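Local coordinates for protein LbaCas13a H328A (C2c2) (Lachnospiraceae bacterium NK4A179, PDB 5WLH) that probably acts as a CRISPR RNA-guided ribonuclease of the Cas13a family, binding pre-crRNA and cleaving RNA, at residues 512-517 against 525-530; 504-509 against 600-605. All coordinates share one frame; numbering follows the deposited sequence.

Contact 1: 512-517 against 525-530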
loop_
_atom_site.group_PDB
_atom_site.type_symbol
_atom_site.label_atom_id
_atom_site.label_comp_id
_atom_site.label_asym_id
_atom_site.label_seq_id
_atom_site.Cartn_x
_atom_site.Cartn_y
_atom_site.Cartn_z
ATOM N N HIS A 512 13.560 -10.888 15.689
ATOM C CA HIS A 512 14.593 -11.865 15.376
ATOM C C HIS A 512 15.657 -11.911 16.463
ATOM O O HIS A 512 16.055 -12.995 16.901
ATOM C CB HIS A 512 15.200 -11.576 14.011
ATOM C CG HIS A 512 14.199 -11.690 12.908
ATOM N ND1 HIS A 512 14.334 -11.047 11.698
ATOM C CD2 HIS A 512 13.027 -12.360 12.853
ATOM C CE1 HIS A 512 13.288 -11.323 10.939
ATOM N NE2 HIS A 512 12.479 -12.117 11.618
ATOM N N LEU A 513 16.129 -10.752 16.915
ATOM C CA LEU A 513 17.133 -10.759 17.978
ATOM C C LEU A 513 16.576 -11.380 19.251
ATOM O O LEU A 513 17.292 -12.082 19.974
ATOM C CB LEU A 513 17.626 -9.342 18.256
ATOM C CG LEU A 513 18.650 -9.180 19.399
ATOM C CD1 LEU A 513 19.839 -10.130 19.237
ATOM C CD2 LEU A 513 19.125 -7.752 19.441
ATOM N N SER A 514 15.309 -11.116 19.557
ATOM C CA SER A 514 14.729 -11.650 20.788
ATOM C C SER A 514 14.485 -13.150 20.693
ATOM O O SER A 514 14.500 -13.847 21.718
ATOM C CB SER A 514 13.421 -10.924 21.109
ATOM O OG SER A 514 12.306 -11.572 20.537
ATOM N N SER A 515 14.284 -13.658 19.478
ATOM C CA SER A 515 13.648 -14.965 19.298
ATOM C C SER A 515 14.455 -16.091 19.932
ATOM O O SER A 515 13.878 -17.056 20.453
ATOM C CB SER A 515 13.420 -15.236 17.809
ATOM O OG SER A 515 14.639 -15.397 17.122
ATOM N N GLN A 516 15.783 -15.995 19.904
ATOM C CA GLN A 516 16.642 -17.027 20.459
ATOM C C GLN A 516 17.413 -16.584 21.692
ATOM O O GLN A 516 18.131 -17.401 22.274
ATOM C CB GLN A 516 17.636 -17.510 19.407
ATOM C CG GLN A 516 17.040 -18.310 18.285
ATOM C CD GLN A 516 18.125 -18.972 17.485
ATOM O OE1 GLN A 516 18.653 -20.009 17.883
ATOM N NE2 GLN A 516 18.505 -18.353 16.374
ATOM N N THR A 517 17.312 -15.321 22.098
ATOM C CA THR A 517 18.040 -14.864 23.274
ATOM C C THR A 517 17.186 -14.813 24.527
ATOM O O THR A 517 17.712 -15.010 25.627
ATOM C CB THR A 517 18.640 -13.473 23.040
ATOM O OG1 THR A 517 17.600 -12.568 22.656
ATOM C CG2 THR A 517 19.719 -13.509 21.962
ATOM N N SER A 525 6.310 -8.362 27.213
ATOM C CA SER A 525 6.257 -8.926 25.868
ATOM C C SER A 525 7.019 -8.102 24.840
ATOM O O SER A 525 7.101 -8.515 23.681
ATOM C CB SER A 525 4.798 -9.077 25.419
ATOM O OG SER A 525 4.057 -7.910 25.724
ATOM N N ASP A 526 7.569 -6.956 25.219
ATOM C CA ASP A 526 8.300 -6.106 24.285
ATOM C C ASP A 526 9.784 -6.242 24.604
ATOM O O ASP A 526 10.282 -5.649 25.563
ATOM C CB ASP A 526 7.812 -4.662 24.365
ATOM C CG ASP A 526 8.385 -3.783 23.249
ATOM O OD1 ASP A 526 9.309 -4.232 22.537
ATOM O OD2 ASP A 526 7.903 -2.644 23.098
ATOM N N PHE A 527 10.487 -7.026 23.777
ATOM C CA PHE A 527 11.929 -7.204 23.925
ATOM C C PHE A 527 12.665 -5.879 24.069
ATOM O O PHE A 527 13.574 -5.747 24.902
ATOM C CB PHE A 527 12.470 -7.966 22.713
ATOM C CG PHE A 527 13.963 -8.040 22.671
ATOM C CD1 PHE A 527 14.658 -8.673 23.687
ATOM C CD2 PHE A 527 14.671 -7.485 21.621
ATOM C CE1 PHE A 527 16.025 -8.753 23.660
ATOM C CE2 PHE A 527 16.055 -7.563 21.586
ATOM C CZ PHE A 527 16.733 -8.195 22.613
ATOM N N LEU A 528 12.304 -4.887 23.250
ATOM C CA LEU A 528 13.036 -3.626 23.243
ATOM C C LEU A 528 12.888 -2.842 24.539
ATOM O O LEU A 528 13.688 -1.944 24.795
ATOM C CB LEU A 528 12.571 -2.747 22.090
ATOM C CG LEU A 528 12.889 -3.332 20.722
ATOM C CD1 LEU A 528 12.524 -2.309 19.609
ATOM C CD2 LEU A 528 14.351 -3.738 20.642
ATOM N N LEU A 529 11.891 -3.141 25.346
ATOM C CA LEU A 529 11.706 -2.406 26.585
ATOM C C LEU A 529 12.320 -3.109 27.786
ATOM O O LEU A 529 12.225 -2.585 28.904
ATOM C CB LEU A 529 10.217 -2.140 26.818
ATOM C CG LEU A 529 9.629 -1.215 25.741
ATOM C CD1 LEU A 529 8.226 -0.817 26.105
ATOM C CD2 LEU A 529 10.539 0.024 25.510
ATOM N N LEU A 530 12.964 -4.259 27.589
ATOM C CA LEU A 530 13.683 -4.884 28.695
ATOM C C LEU A 530 14.824 -3.981 29.139
ATOM O O LEU A 530 15.393 -3.229 28.346
ATOM C CB LEU A 530 14.215 -6.265 28.305
ATOM C CG LEU A 530 13.178 -7.338 27.929
ATOM C CD1 LEU A 530 13.845 -8.695 27.754
ATOM C CD2 LEU A 530 12.024 -7.418 28.932
#
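Phe527 presses its ring against Ser514 and Leu513 in the last turns of helix 486-517. The CH-pi interaction comes from Ser514, whose CB sits over one ring face, 3.7 Å from the centroid and 28° off the ring normal. It is displaced toward the rim, so that its closest atom is Phe527 CG at 3.3 Å. Apolar packing is supplied by Leu513: its CD2 comes to the ring edge, near the ring plane, 3.7 Å from Phe527 CE2, and the two side chains cross at about a right angle. With CG anti to the backbone N (chi1 172°), Phe527 extends its ring out of the 3-10 segment 527-529 to the helix.

The hydroxyls beside the ring are bonded within the helix. Thr517 OG1 donates to Leu513 O at 2.7 Å, and Ser514 OG bonds to Arg511 O. On the loop side, Asp526 OD1 accepts from Leu528 N at 3.1 Å from above the carboxylate plane, forming an Asx turn at the start of the 3-10 segment.

With its hydroxyl bonded to a helix carbonyl, Ser514 offers carbon to the ring as Leu513 does, and the loop docks on the helix by buried van der Waals and CH-pi contact.

Contact 2: 504-509 against 600-605; sequences VYVAFA and YSMRND
Arg603, which meets Val506 across the contact through its CB, carries its guanidinium to the edge of the Tyr600 ring, where NH1 lies in the ring plane 3.9 Å from CE1. A second ring, that of Phe508, has Val504 CG1 at its edge, in plane, 3.7 Å from CE2, and meets Phe1252 edge-to-face. Neither ring touches the opposite segment.

The contact is carried instead by the two methyls of Val506, which are divided between Met602 and Arg603. CG2 packs on the inner part of Met602, 3.7 Å from CB and 3.8 Å from CG, with SD a little farther off. CG1, anti to the backbone N (chi1 173°), lies 4.0 Å from Arg603 CB, while the arginine bends at chi3 (83°) and leads its charge on to Asp526. From helix 901-911, Val909 packs on both Val506 and Met602, and Trp906 on Met602.

Beyond Met602 the chain makes a type II beta turn to Asp605, closed by a weak bond from Asp605 N to Met602 O. Arg603-Asn604-Asp605 opens an Arg-Asn-Asp-Ser-Phe-His sequence, which matches the R-X4-H pattern of HEPN ribonuclease domains, consistent with the Cas13a family; the contact packs the start of this sequence against helix 486-517.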
loop_
_atom_site.group_PDB
_atom_site.type_symbol
_atom_site.label_atom_id
_atom_site.label_comp_id
_atom_site.label_asym_id
_atom_site.label_seq_id
_atom_site.Cartn_x
_atom_site.Cartn_y
_atom_site.Cartn_z
ATOM N N VAL A 504 8.368 -1.125 10.402
ATOM C CA VAL A 504 8.057 -2.545 10.323
ATOM C C VAL A 504 9.324 -3.362 10.523
ATOM O O VAL A 504 9.343 -4.332 11.287
ATOM C CB VAL A 504 7.395 -2.852 8.964
ATOM C CG1 VAL A 504 7.371 -4.369 8.687
ATOM C CG2 VAL A 504 5.992 -2.235 8.910
ATOM N N TYR A 505 10.415 -2.947 9.871
ATOM C CA TYR A 505 11.664 -3.700 9.952
ATOM C C TYR A 505 12.306 -3.574 11.323
ATOM O O TYR A 505 12.909 -4.547 11.793
ATOM C CB TYR A 505 12.628 -3.252 8.853
ATOM C CG TYR A 505 12.047 -3.581 7.512
ATOM C CD1 TYR A 505 11.611 -4.873 7.230
ATOM C CD2 TYR A 505 11.855 -2.597 6.560
ATOM C CE1 TYR A 505 11.039 -5.186 6.005
ATOM C CE2 TYR A 505 11.278 -2.895 5.347
ATOM C CZ TYR A 505 10.873 -4.179 5.075
ATOM O OH TYR A 505 10.297 -4.471 3.855
ATOM N N VAL A 506 12.173 -2.410 11.979
ATOM C CA VAL A 506 12.601 -2.299 13.378
ATOM C C VAL A 506 11.926 -3.375 14.221
ATOM O O VAL A 506 12.583 -4.091 14.988
ATOM C CB VAL A 506 12.319 -0.891 13.932
ATOM C CG1 VAL A 506 12.609 -0.821 15.463
ATOM C CG2 VAL A 506 13.153 0.128 13.209
ATOM N N ALA A 507 10.608 -3.534 14.058
ATOM C CA ALA A 507 9.883 -4.562 14.801
ATOM C C ALA A 507 10.416 -5.959 14.489
ATOM O O ALA A 507 10.596 -6.771 15.401
ATOM C CB ALA A 507 8.383 -4.487 14.493
ATOM N N PHE A 508 10.665 -6.265 13.202
ATOM C CA PHE A 508 11.149 -7.594 12.852
ATOM C C PHE A 508 12.565 -7.820 13.358
ATOM O O PHE A 508 12.916 -8.938 13.751
ATOM C CB PHE A 508 11.099 -7.822 11.337
ATOM C CG PHE A 508 9.752 -8.298 10.848
ATOM C CD1 PHE A 508 9.326 -9.597 11.105
ATOM C CD2 PHE A 508 8.907 -7.446 10.152
ATOM C CE1 PHE A 508 8.079 -10.042 10.666
ATOM C CE2 PHE A 508 7.648 -7.881 9.708
ATOM C CZ PHE A 508 7.237 -9.171 9.963
ATOM N N ALA A 509 13.404 -6.789 13.314
ATOM C CA ALA A 509 14.759 -6.949 13.819
ATOM C C ALA A 509 14.725 -7.273 15.302
ATOM O O ALA A 509 15.455 -8.156 15.773
ATOM C CB ALA A 509 15.572 -5.676 13.568
ATOM N N TYR A 600 16.162 -0.276 19.345
ATOM C CA TYR A 600 15.188 0.583 20.001
ATOM C C TYR A 600 15.354 2.034 19.567
ATOM O O TYR A 600 14.367 2.753 19.415
ATOM C CB TYR A 600 15.312 0.472 21.523
ATOM C CG TYR A 600 14.382 1.426 22.215
ATOM C CD1 TYR A 600 13.021 1.164 22.277
ATOM C CD2 TYR A 600 14.857 2.617 22.758
ATOM C CE1 TYR A 600 12.154 2.051 22.874
ATOM C CE2 TYR A 600 14.008 3.505 23.367
ATOM C CZ TYR A 600 12.661 3.223 23.418
ATOM O OH TYR A 600 11.829 4.118 24.008
ATOM N N SER A 601 16.596 2.482 19.370
ATOM C CA SER A 601 16.819 3.878 19.029
ATOM C C SER A 601 16.222 4.235 17.680
ATOM O O SER A 601 16.000 5.415 17.411
ATOM C CB SER A 601 18.309 4.219 19.047
ATOM O OG SER A 601 18.999 3.642 17.965
ATOM N N MET A 602 15.932 3.241 16.845
ATOM C CA MET A 602 15.275 3.503 15.579
ATOM C C MET A 602 13.757 3.485 15.695
ATOM O O MET A 602 13.074 3.939 14.773
ATOM C CB MET A 602 15.723 2.479 14.526
ATOM C CG MET A 602 15.665 3.027 13.109
ATOM S SD MET A 602 16.557 1.989 11.945
ATOM C CE MET A 602 16.954 3.224 10.717
ATOM N N ARG A 603 13.214 2.967 16.787
ATOM C CA ARG A 603 11.761 2.956 16.925
ATOM C C ARG A 603 11.268 4.355 17.242
ATOM O O ARG A 603 11.813 5.033 18.120
ATOM C CB ARG A 603 11.316 1.978 18.011
ATOM C CG ARG A 603 9.825 1.647 17.908
ATOM C CD ARG A 603 9.542 0.297 18.539
ATOM N NE ARG A 603 9.412 0.467 19.972
ATOM C CZ ARG A 603 9.185 -0.528 20.829
ATOM N NH1 ARG A 603 9.074 -0.269 22.120
ATOM N NH2 ARG A 603 9.064 -1.770 20.398
ATOM N N ASN A 604 10.225 4.791 16.526
ATOM C CA ASN A 604 9.696 6.144 16.689
ATOM C C ASN A 604 10.777 7.199 16.481
ATOM O O ASN A 604 10.696 8.298 17.028
ATOM C CB ASN A 604 9.039 6.319 18.062
ATOM C CG ASN A 604 7.768 5.491 18.207
ATOM O OD1 ASN A 604 7.816 4.326 18.594
ATOM N ND2 ASN A 604 6.634 6.100 17.918
ATOM N N ASP A 605 11.802 6.878 15.696
ATOM C CA ASP A 605 12.868 7.823 15.367
ATOM C C ASP A 605 12.422 8.608 14.141
ATOM O O ASP A 605 12.454 8.096 13.020
ATOM C CB ASP A 605 14.187 7.098 15.106
ATOM C CG ASP A 605 15.374 8.057 14.990
ATOM O OD1 ASP A 605 15.256 9.224 15.425
ATOM O OD2 ASP A 605 16.436 7.640 14.482
#

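Contacts 1 and 2 use successive parts of helix 486-517 and lie with their centres 12 Å apart, contact 1 nested within the loop of chain that contact 2 closes. A salt bridge joins them: Asp526 OD2 takes Arg603 NH1 at 2.8 Å, so the residue before Phe527 pairs with the arginine that opens the probable HEPN motif. Two leucines of the same loop pack beside this arginine: Leu528 CD1 lies 3.6 Å from Arg603 NH2, and Leu529 CD2 lies 3.7 Å from Arg603 NH1 and also touches the ring of Tyr600. The bound RNA approaches contact 2 more closely than contact 1, the nearest atoms being about 8 Å and 12 Å away respectively.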